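Long-range contact in protein similar to metal-dependent hydrolase (PDB 3ESH), which is probably a metal-dependent hydrolase of the metallo-beta-lactamase superfamily, its substrate not established: residues 200-211 / 243-252. Residues are numbered along the deposited sequence; the frame is centred on the assembly and turned at random.
Sequences KAVHMGDIFPTT and QQYWFLFYHD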
loop_
_atom_site.group_PDB
_atom_site.type_symbol
_atom_site.label_atom_id
_atom_site.label_comp_id
_atom_site.label_asym_id
_atom_site.label_seq_id
_atom_site.Cartn_x
_atom_site.Cartn_y
_atom_site.Cartn_z
ATOM N N LYS A 200 -12.413 20.605 27.319
ATOM C CA LYS A 200 -12.152 20.017 26.023
ATOM C C LYS A 200 -13.395 20.005 25.143
ATOM O O LYS A 200 -14.500 19.753 25.614
ATOM C CB LYS A 200 -11.627 18.598 26.221
ATOM C CG LYS A 200 -10.445 18.530 27.187
ATOM C CD LYS A 200 -10.098 17.097 27.545
ATOM C CE LYS A 200 -8.986 17.024 28.574
ATOM N NZ LYS A 200 -7.732 17.650 28.068
ATOM N N ALA A 201 -13.206 20.307 23.864
ATOM C CA ALA A 201 -14.288 20.308 22.900
ATOM C C ALA A 201 -13.764 19.710 21.613
ATOM O O ALA A 201 -12.562 19.770 21.339
ATOM C CB ALA A 201 -14.776 21.714 22.653
ATOM N N VAL A 202 -14.659 19.125 20.825
ATOM C CA VAL A 202 -14.258 18.536 19.566
ATOM C C VAL A 202 -15.364 18.607 18.531
ATOM O O VAL A 202 -16.545 18.509 18.852
ATOM C CB VAL A 202 -13.835 17.061 19.742
ATOM C CG1 VAL A 202 -15.025 16.226 20.182
ATOM C CG2 VAL A 202 -13.238 16.530 18.446
ATOM N N HIS A 203 -14.964 18.807 17.283
ATOM C CA HIS A 203 -15.891 18.849 16.173
ATOM C C HIS A 203 -15.386 17.787 15.214
ATOM O O HIS A 203 -14.339 17.954 14.599
ATOM C CB HIS A 203 -15.881 20.210 15.480
ATOM C CG HIS A 203 -16.708 20.244 14.234
ATOM N ND1 HIS A 203 -18.035 19.882 14.215
ATOM C CD2 HIS A 203 -16.380 20.558 12.959
ATOM C CE1 HIS A 203 -18.494 19.964 12.976
ATOM N NE2 HIS A 203 -17.510 20.370 12.201
HETATM N N MSE A 204 -16.127 16.693 15.098
HETATM C CA MSE A 204 -15.733 15.602 14.221
HETATM C C MSE A 204 -16.234 15.727 12.781
HETATM O O MSE A 204 -16.268 14.746 12.041
HETATM C CB MSE A 204 -16.150 14.271 14.849
HETATM C CG MSE A 204 -15.161 13.862 15.908
HETATM SE SE MSE A 204 -15.748 12.416 16.959
HETATM C CE MSE A 204 -15.731 11.074 15.613
ATOM N N GLY A 205 -16.595 16.948 12.379
ATOM C CA GLY A 205 -17.066 17.154 11.021
ATOM C C GLY A 205 -18.093 16.130 10.546
ATOM O O GLY A 205 -18.911 15.659 11.325
ATOM N N ASP A 206 -18.040 15.775 9.263
ATOM C CA ASP A 206 -19.006 14.835 8.709
ATOM C C ASP A 206 -18.774 13.363 9.046
ATOM O O ASP A 206 -19.336 12.477 8.414
ATOM C CB ASP A 206 -19.110 15.021 7.194
ATOM C CG ASP A 206 -19.884 16.268 6.819
ATOM O OD1 ASP A 206 -20.494 16.883 7.719
ATOM O OD2 ASP A 206 -19.898 16.641 5.624
ATOM N N ILE A 207 -17.948 13.116 10.053
ATOM C CA ILE A 207 -17.676 11.764 10.497
ATOM C C ILE A 207 -18.582 11.546 11.731
ATOM O O ILE A 207 -18.682 10.445 12.270
ATOM C CB ILE A 207 -16.146 11.579 10.806
ATOM C CG1 ILE A 207 -15.631 10.351 10.074
ATOM C CG2 ILE A 207 -15.892 11.408 12.286
ATOM C CD1 ILE A 207 -15.943 10.352 8.605
ATOM N N PHE A 208 -19.255 12.621 12.138
ATOM C CA PHE A 208 -20.209 12.633 13.246
ATOM C C PHE A 208 -21.064 13.873 12.967
ATOM O O PHE A 208 -21.058 14.833 13.735
ATOM C CB PHE A 208 -19.480 12.770 14.586
ATOM C CG PHE A 208 -20.352 12.487 15.797
ATOM C CD1 PHE A 208 -19.818 12.554 17.084
ATOM C CD2 PHE A 208 -21.700 12.148 15.653
ATOM C CE1 PHE A 208 -20.608 12.286 18.211
ATOM C CE2 PHE A 208 -22.493 11.878 16.768
ATOM C CZ PHE A 208 -21.944 11.950 18.051
ATOM N N PRO A 209 -21.815 13.859 11.850
ATOM C CA PRO A 209 -22.688 14.939 11.374
ATOM C C PRO A 209 -23.672 15.505 12.384
ATOM O O PRO A 209 -23.695 16.709 12.636
ATOM C CB PRO A 209 -23.407 14.312 10.181
ATOM C CG PRO A 209 -22.510 13.206 9.760
ATOM C CD PRO A 209 -22.052 12.640 11.065
ATOM N N THR A 210 -24.497 14.629 12.933
ATOM C CA THR A 210 -25.508 15.015 13.907
ATOM C C THR A 210 -25.498 14.044 15.075
ATOM O O THR A 210 -24.854 12.999 15.015
ATOM C CB THR A 210 -26.919 14.982 13.285
ATOM O OG1 THR A 210 -27.306 13.622 13.035
ATOM C CG2 THR A 210 -26.930 15.741 11.974
ATOM N N THR A 211 -26.226 14.393 16.128
ATOM C CA THR A 211 -26.308 13.546 17.306
ATOM C C THR A 211 -26.890 12.181 16.980
ATOM O O THR A 211 -26.692 11.224 17.720
ATOM C CB THR A 211 -27.168 14.192 18.381
ATOM O OG1 THR A 211 -28.439 14.526 17.826
ATOM C CG2 THR A 211 -26.494 15.451 18.922
ATOM N N GLN A 243 -13.076 11.368 28.287
ATOM C CA GLN A 243 -12.365 12.593 28.637
ATOM C C GLN A 243 -13.299 13.773 28.868
ATOM O O GLN A 243 -12.844 14.909 29.064
ATOM C CB GLN A 243 -11.362 12.941 27.541
ATOM C CG GLN A 243 -10.218 11.956 27.446
ATOM C CD GLN A 243 -9.246 12.112 28.584
ATOM O OE1 GLN A 243 -8.544 13.117 28.665
ATOM N NE2 GLN A 243 -9.202 11.128 29.478
ATOM N N GLN A 244 -14.599 13.503 28.843
ATOM C CA GLN A 244 -15.607 14.529 29.074
ATOM C C GLN A 244 -15.548 15.698 28.093
ATOM O O GLN A 244 -15.618 16.865 28.487
ATOM C CB GLN A 244 -15.506 15.051 30.504
ATOM C CG GLN A 244 -15.758 13.996 31.564
ATOM C CD GLN A 244 -16.311 14.582 32.858
ATOM O OE1 GLN A 244 -16.455 13.878 33.860
ATOM N NE2 GLN A 244 -16.631 15.877 32.840
ATOM N N TYR A 245 -15.435 15.367 26.811
ATOM C CA TYR A 245 -15.382 16.364 25.754
ATOM C C TYR A 245 -16.769 16.873 25.386
ATOM O O TYR A 245 -17.771 16.178 25.563
ATOM C CB TYR A 245 -14.785 15.774 24.482
ATOM C CG TYR A 245 -13.297 15.920 24.313
ATOM C CD1 TYR A 245 -12.403 15.197 25.104
ATOM C CD2 TYR A 245 -12.781 16.728 23.309
ATOM C CE1 TYR A 245 -11.026 15.277 24.886
ATOM C CE2 TYR A 245 -11.419 16.811 23.083
ATOM C CZ TYR A 245 -10.547 16.083 23.868
ATOM O OH TYR A 245 -9.205 16.138 23.599
ATOM N N TRP A 246 -16.816 18.097 24.875
ATOM C CA TRP A 246 -18.050 18.684 24.396
ATOM C C TRP A 246 -18.012 18.388 22.906
ATOM O O TRP A 246 -16.998 18.634 22.252
ATOM C CB TRP A 246 -18.058 20.197 24.588
ATOM C CG TRP A 246 -18.589 20.646 25.901
ATOM C CD1 TRP A 246 -17.870 20.955 27.018
ATOM C CD2 TRP A 246 -19.959 20.838 26.236
ATOM N NE1 TRP A 246 -18.714 21.332 28.030
ATOM C CE2 TRP A 246 -20.006 21.267 27.575
ATOM C CE3 TRP A 246 -21.159 20.683 25.532
ATOM C CZ2 TRP A 246 -21.209 21.552 28.230
ATOM C CZ3 TRP A 246 -22.355 20.967 26.184
ATOM C CH2 TRP A 246 -22.367 21.395 27.521
ATOM N N PHE A 247 -19.092 17.844 22.364
ATOM C CA PHE A 247 -19.131 17.552 20.943
ATOM C C PHE A 247 -19.834 18.704 20.252
ATOM O O PHE A 247 -20.986 19.007 20.561
ATOM C CB PHE A 247 -19.879 16.247 20.688
ATOM C CG PHE A 247 -19.079 15.010 21.011
ATOM C CD1 PHE A 247 -18.313 14.390 20.037
ATOM C CD2 PHE A 247 -19.106 14.459 22.288
ATOM C CE1 PHE A 247 -17.592 13.242 20.316
ATOM C CE2 PHE A 247 -18.386 13.306 22.585
ATOM C CZ PHE A 247 -17.628 12.696 21.597
ATOM N N LEU A 248 -19.129 19.361 19.336
ATOM C CA LEU A 248 -19.686 20.484 18.588
ATOM C C LEU A 248 -20.211 19.996 17.235
ATOM O O LEU A 248 -19.612 19.123 16.601
ATOM C CB LEU A 248 -18.624 21.556 18.372
ATOM C CG LEU A 248 -17.906 22.071 19.624
ATOM C CD1 LEU A 248 -16.941 23.199 19.256
ATOM C CD2 LEU A 248 -18.934 22.554 20.628
ATOM N N PHE A 249 -21.328 20.566 16.791
ATOM C CA PHE A 249 -21.934 20.180 15.531
ATOM C C PHE A 249 -22.099 21.331 14.566
ATOM O O PHE A 249 -22.265 22.479 14.965
ATOM C CB PHE A 249 -23.276 19.516 15.796
ATOM C CG PHE A 249 -23.152 18.215 16.526
ATOM C CD1 PHE A 249 -22.808 17.046 15.834
ATOM C CD2 PHE A 249 -23.301 18.165 17.917
ATOM C CE1 PHE A 249 -22.612 15.850 16.514
ATOM C CE2 PHE A 249 -23.110 16.976 18.602
ATOM C CZ PHE A 249 -22.760 15.812 17.901
ATOM N N TYR A 250 -22.047 21.002 13.284
ATOM C CA TYR A 250 -22.150 21.975 12.214
ATOM C C TYR A 250 -23.468 21.767 11.491
ATOM O O TYR A 250 -24.076 22.724 11.026
ATOM C CB TYR A 250 -20.981 21.760 11.243
ATOM C CG TYR A 250 -20.974 22.608 9.983
ATOM C CD1 TYR A 250 -20.346 23.854 9.955
ATOM C CD2 TYR A 250 -21.533 22.131 8.798
ATOM C CE1 TYR A 250 -20.266 24.597 8.771
ATOM C CE2 TYR A 250 -21.457 22.862 7.613
ATOM C CZ TYR A 250 -20.819 24.093 7.607
ATOM O OH TYR A 250 -20.722 24.792 6.428
ATOM N N HIS A 251 -23.891 20.503 11.417
ATOM C CA HIS A 251 -25.117 20.102 10.721
ATOM C C HIS A 251 -26.342 19.773 11.565
ATOM O O HIS A 251 -27.436 19.627 11.010
ATOM C CB HIS A 251 -24.867 18.862 9.851
ATOM C CG HIS A 251 -24.112 19.130 8.590
ATOM N ND1 HIS A 251 -24.416 20.179 7.752
ATOM C CD2 HIS A 251 -23.108 18.450 7.995
ATOM C CE1 HIS A 251 -23.630 20.130 6.690
ATOM N NE2 HIS A 251 -22.826 19.088 6.814
ATOM N N ASP A 252 -26.191 19.610 12.873
ATOM C CA ASP A 252 -27.355 19.238 13.674
ATOM C C ASP A 252 -28.353 20.394 13.836
ATOM O O ASP A 252 -28.019 21.442 14.374
ATOM C CB ASP A 252 -26.901 18.691 15.039
ATOM C CG ASP A 252 -27.950 17.807 15.692
ATOM O OD1 ASP A 252 -27.581 16.753 16.261
ATOM O OD2 ASP A 252 -29.146 18.172 15.639
#
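Val202 and Phe247 pair in a short parallel bridge that shows how a beta-alpha-beta crossover closes: strand 199-203 leads through helix 226-242 to strand 246-248 beside it. Val202 N donates to Trp246 O at 2.8 Å, and Val202 O accepts from Leu248 N in a nearly straight bond. His203 prolongs the pairing: with CG anti to the backbone N (chi1 173°), ND1 reaches Leu248 O at 3.0 Å, the oxygen in the imidazole plane but the donor above the carbonyl plane.

The tight part is the cluster of Phe208, Phe247 and Phe249, on the sheet face carrying Val202 and Phe247. Phe249 turns its edge onto the face of Phe208, planes 89° apart; the edge of Phe208 points, offset, toward the face of Phe247, planes at 69°. Selenomethionine Met204 sets its selenium at the Phe247 ring edge, a Met-aromatic contact. Beyond, Asp252 OD1 accepts from Thr211 N and, on its syn lone pair, Thr211 OG1.

Lys200 CB makes a close CH-pi contact over the Tyr245 face, 3.4 Å from its centroid; the rest of the lysine side chain leads away, NZ salt-bridged to Glu195. The looser, solvent side lies further out, by exposed Gln244, where Lys200 CE comes only within 3.9 Å of Gln243 OE1.

Asp206, whose OD1 approaches His251 CD2, faces with His110 and His185 a vacant point consistent with this superfamily's metal site. Helix 226-242 packs against Val202, Met204 and Phe247; strands 190-196 and 255-259 flank the pair.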